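Local atomic coordinates of putative mandelate racemase (Zymomonas mobilis, PDB entry 2OX4), a protein that binds magnesium and, as a member of the mandelate racemase branch of the enolase superfamily, probably acts as a lyase (dehydratase). Residues C[73-76]-C[77-80]; C[90-93]-C[94-97]. One frame throughout, in Å; residues are numbered along the deposited sequence. Where two conformers were deposited one is given.

Contact 1: residues C[73-76]-C[77-80]; sequences IWEK and LFKK
The i to i+4 salt bridge between E75 and K79 rides on the last turns of helix 70-79, in the N-terminal capping domain of the enolase-type fold. K79 NZ stands 2.8 Å from E75 OE2 and meets it from above the carboxylate plane, 35° out of it. The glutamate reaches this position with CG anti to its own backbone N (chi1 -177°) and a bend at chi2, which carries the carboxylate along the helix; K79 bends at chi2 and chi4 and lays its CG 3.5 Å from the same OE2. The other carboxylate oxygen, OE1, sits at the edge of the F78 ring, 3.8 Å from CD2, and is hydrogen-bonded by H308 of a third subunit, while K79 NZ has a second salt bridge to E184 of the second subunit. The E75-K79 pair thus links this helix to two neighbouring subunits, the glutamate to one and the lysine to the other. With an alanine here in place of E75, K79 NZ would probably lose one of its carboxylate partners and be freer to swing, and H308 of the third subunit would lose its acceptor.

On the buried side the W74 and F78 rings meet obliquely, with their planes at 50°. W74 CZ3 lies 3.8 Å from F78 CB. The indole N-H of W74 is bonded to the carbonyl of G295. K76, by contrast, runs extended, and its NZ bonds to the carbonyl of L61 on helix 48-62 and forms a salt bridge with E65 in the loop just after it. The main-chain bonds continue as far as K80, whose N donates to K76 O at 2.8 Å and whose CB packs 3.2 Å from that same K76 O.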
loop_
_atom_site.group_PDB
_atom_site.type_symbol
_atom_site.label_atom_id
_atom_site.label_comp_id
_atom_site.label_asym_id
_atom_site.label_seq_id
_atom_site.Cartn_x
_atom_site.Cartn_y
_atom_site.Cartn_z
ATOM N N ILE C 73 -16.621 -17.245 -29.691
ATOM C CA ILE C 73 -17.240 -16.083 -30.304
ATOM C C ILE C 73 -17.085 -14.851 -29.387
ATOM O O ILE C 73 -16.776 -13.767 -29.869
ATOM C CB ILE C 73 -18.724 -16.325 -30.672
ATOM C CG1 ILE C 73 -18.843 -17.387 -31.790
ATOM C CG2 ILE C 73 -19.378 -15.002 -31.116
ATOM C CD1 ILE C 73 -20.259 -17.983 -31.919
ATOM N N TRP C 74 -17.284 -15.030 -28.084
ATOM C CA TRP C 74 -17.152 -13.927 -27.127
ATOM C C TRP C 74 -15.736 -13.382 -27.233
ATOM O O TRP C 74 -15.543 -12.180 -27.323
ATOM C CB TRP C 74 -17.411 -14.414 -25.693
ATOM C CG TRP C 74 -17.872 -13.327 -24.724
ATOM C CD1 TRP C 74 -19.159 -13.104 -24.280
ATOM C CD2 TRP C 74 -17.049 -12.352 -24.067
ATOM N NE1 TRP C 74 -19.183 -12.045 -23.391
ATOM C CE2 TRP C 74 -17.899 -11.571 -23.239
ATOM C CE3 TRP C 74 -15.673 -12.069 -24.088
ATOM C CZ2 TRP C 74 -17.418 -10.507 -22.457
ATOM C CZ3 TRP C 74 -15.188 -11.012 -23.301
ATOM C CH2 TRP C 74 -16.060 -10.244 -22.501
ATOM N N GLU C 75 -14.750 -14.276 -27.257
ATOM C CA GLU C 75 -13.355 -13.849 -27.343
ATOM C C GLU C 75 -13.038 -13.193 -28.691
ATOM O O GLU C 75 -12.259 -12.252 -28.744
ATOM C CB GLU C 75 -12.410 -15.023 -27.046
ATOM C CG GLU C 75 -10.895 -14.677 -27.027
ATOM C CD GLU C 75 -10.394 -14.014 -25.723
ATOM O OE1 GLU C 75 -11.200 -13.674 -24.829
ATOM O OE2 GLU C 75 -9.157 -13.828 -25.597
ATOM N N LYS C 76 -13.635 -13.696 -29.773
ATOM C CA LYS C 76 -13.507 -13.068 -31.097
ATOM C C LYS C 76 -14.049 -11.637 -31.123
ATOM O O LYS C 76 -13.365 -10.726 -31.572
ATOM C CB LYS C 76 -14.207 -13.928 -32.157
ATOM C CG LYS C 76 -14.143 -13.397 -33.591
ATOM C CD LYS C 76 -14.953 -14.313 -34.516
ATOM C CE LYS C 76 -15.090 -13.735 -35.914
ATOM N NZ LYS C 76 -15.794 -14.695 -36.823
ATOM N N LEU C 77 -15.270 -11.439 -30.639
ATOM C CA LEU C 77 -15.821 -10.083 -30.496
ATOM C C LEU C 77 -14.987 -9.181 -29.584
ATOM O O LEU C 77 -14.895 -7.976 -29.823
ATOM C CB LEU C 77 -17.285 -10.121 -30.059
ATOM C CG LEU C 77 -18.185 -10.780 -31.122
ATOM C CD1 LEU C 77 -19.642 -10.824 -30.662
ATOM C CD2 LEU C 77 -18.069 -10.041 -32.498
ATOM N N PHE C 78 -14.367 -9.774 -28.565
ATOM C CA PHE C 78 -13.511 -9.031 -27.627
ATOM C C PHE C 78 -12.177 -8.645 -28.307
ATOM O O PHE C 78 -11.739 -7.495 -28.200
ATOM C CB PHE C 78 -13.298 -9.883 -26.365
ATOM C CG PHE C 78 -12.469 -9.215 -25.275
ATOM C CD1 PHE C 78 -12.744 -7.917 -24.852
ATOM C CD2 PHE C 78 -11.440 -9.918 -24.653
ATOM C CE1 PHE C 78 -11.970 -7.312 -23.836
ATOM C CE2 PHE C 78 -10.671 -9.319 -23.639
ATOM C CZ PHE C 78 -10.939 -8.026 -23.237
ATOM N N LYS C 79 -11.567 -9.597 -29.023
ATOM C CA LYS C 79 -10.160 -9.481 -29.465
ATOM C C LYS C 79 -9.974 -9.090 -30.931
ATOM O O LYS C 79 -8.893 -8.615 -31.328
ATOM C CB LYS C 79 -9.392 -10.783 -29.186
ATOM C CG LYS C 79 -9.152 -11.058 -27.691
ATOM C CD LYS C 79 -8.209 -10.028 -27.065
ATOM C CE LYS C 79 -7.850 -10.409 -25.631
ATOM N NZ LYS C 79 -7.216 -11.779 -25.511
ATOM N N LYS C 80 -11.006 -9.300 -31.744
ATOM C CA LYS C 80 -10.844 -9.162 -33.196
ATOM C C LYS C 80 -11.590 -7.978 -33.818
ATOM O O LYS C 80 -11.522 -7.765 -35.032
ATOM C CB LYS C 80 -11.203 -10.480 -33.917
ATOM C CG LYS C 80 -10.289 -11.660 -33.552
ATOM C CD LYS C 80 -8.847 -11.352 -33.898
ATOM C CE LYS C 80 -7.981 -12.599 -33.917
ATOM N NZ LYS C 80 -6.571 -12.253 -34.266
#

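Contact 2: residues C[90-93]-C[94-97]; sequences VIFS and GISA
The F92 ring and the I95 side chain lie side by side on one flank of helix 89-110, in the capping domain of this enolase-superfamily fold, and point the same way. I95 CD1 comes to the ring obliquely, 4.0 Å from CD2; beyond this helix, W74, Y270 and L247 of the second subunit also pack against F92. The ring is brought alongside I95 by a chi1 of -77°, with CG anti to the carbonyl carbon.

The other flat group is the peptide carbonyl of F92, whose oxygen is gripped twice from S96. S96 N donates to it at 2.9 Å from one face, tilted 21° from the plane, and S96 OG reaches it from the opposite face, 41° out of that plane. The serine side chain is thereby folded back on the helix, and its buried hydroxyl donates to the carbonyl one turn back; it also takes a weak hydrogen bond from G295 N.

G94 N bonds to V90 O at 3.1 Å, whereas the bond from I95 N to I91 O is weak. I95 CG1 lies 3.7 Å from that same I91 O.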
loop_
_atom_site.group_PDB
_atom_site.type_symbol
_atom_site.label_atom_id
_atom_site.label_comp_id
_atom_site.label_asym_id
_atom_site.label_seq_id
_atom_site.Cartn_x
_atom_site.Cartn_y
_atom_site.Cartn_z
ATOM N N VAL C 90 -21.608 0.376 -25.136
ATOM C CA VAL C 90 -22.176 -0.059 -26.406
ATOM C C VAL C 90 -21.442 -1.309 -26.894
ATOM O O VAL C 90 -22.076 -2.286 -27.305
ATOM C CB VAL C 90 -22.121 1.079 -27.452
ATOM C CG1 VAL C 90 -22.631 0.588 -28.818
ATOM C CG2 VAL C 90 -22.936 2.291 -26.982
ATOM N N ILE C 91 -20.106 -1.277 -26.807
ATOM C CA ILE C 91 -19.250 -2.400 -27.207
ATOM C C ILE C 91 -19.732 -3.676 -26.528
ATOM O O ILE C 91 -19.999 -4.679 -27.207
ATOM C CB ILE C 91 -17.752 -2.115 -26.884
ATOM C CG1 ILE C 91 -17.223 -0.920 -27.707
ATOM C CG2 ILE C 91 -16.886 -3.376 -27.049
ATOM C CD1 ILE C 91 -17.424 -1.035 -29.225
ATOM N N PHE C 92 -19.891 -3.636 -25.203
ATOM C CA PHE C 92 -20.298 -4.837 -24.454
ATOM C C PHE C 92 -21.784 -5.214 -24.618
ATOM O O PHE C 92 -22.130 -6.402 -24.577
ATOM C CB PHE C 92 -19.863 -4.771 -22.984
ATOM C CG PHE C 92 -18.396 -5.064 -22.774
ATOM C CD1 PHE C 92 -17.573 -4.128 -22.172
ATOM C CD2 PHE C 92 -17.843 -6.272 -23.207
ATOM C CE1 PHE C 92 -16.211 -4.393 -21.991
ATOM C CE2 PHE C 92 -16.493 -6.549 -23.023
ATOM C CZ PHE C 92 -15.679 -5.613 -22.423
ATOM N N SER C 93 -22.642 -4.224 -24.867
ATOM C CA SER C 93 -24.058 -4.483 -25.177
ATOM C C SER C 93 -24.218 -5.350 -26.419
ATOM O O SER C 93 -25.099 -6.206 -26.483
ATOM C CB SER C 93 -24.826 -3.175 -25.386
ATOM O OG SER C 93 -24.998 -2.477 -24.171
ATOM N N GLY C 94 -23.366 -5.113 -27.418
ATOM C CA GLY C 94 -23.414 -5.880 -28.663
ATOM C C GLY C 94 -23.017 -7.332 -28.448
ATOM O O GLY C 94 -23.698 -8.245 -28.903
ATOM N N ILE C 95 -21.921 -7.543 -27.729
ATOM C CA ILE C 95 -21.524 -8.896 -27.314
ATOM C C ILE C 95 -22.655 -9.575 -26.520
ATOM O O ILE C 95 -23.003 -10.729 -26.797
ATOM C CB ILE C 95 -20.198 -8.882 -26.517
ATOM C CG1 ILE C 95 -19.094 -8.222 -27.353
ATOM C CG2 ILE C 95 -19.787 -10.293 -26.170
ATOM C CD1 ILE C 95 -17.662 -8.276 -26.699
ATOM N N SER C 96 -23.256 -8.825 -25.596
ATOM C CA SER C 96 -24.290 -9.335 -24.684
ATOM C C SER C 96 -25.487 -9.881 -25.453
ATOM O O SER C 96 -25.953 -10.991 -25.174
ATOM C CB SER C 96 -24.798 -8.224 -23.766
ATOM O OG SER C 96 -23.771 -7.695 -22.942
ATOM N N ALA C 97 -25.993 -9.092 -26.403
ATOM C CA ALA C 97 -27.269 -9.430 -27.041
ATOM C C ALA C 97 -27.121 -10.703 -27.855
ATOM O O ALA C 97 -27.959 -11.614 -27.778
ATOM C CB ALA C 97 -27.798 -8.270 -27.891
#

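How the contacts relate
Both contacts are successive helical turns of the N-terminal domain, on neighbouring helices 70-79 and 89-110, with centres about 11 Å apart. Contact 1 is partly buried and lies at a subunit boundary, where E75 and K79 pair with other chains while K76 is bound within its own. Contact 2 is wholly buried, nearer the centre of the chain, and relies on apolar packing and a serine hydroxyl (S96) turned to a main-chain carbonyl. The two helices meet through W74 and L77 of the first and F92 and I95 of the second: W74 CH2 lies 3.8 Å from F92 CE2, and L77 CB the same distance from I95 CG1. Both contacts also touch the second subunit.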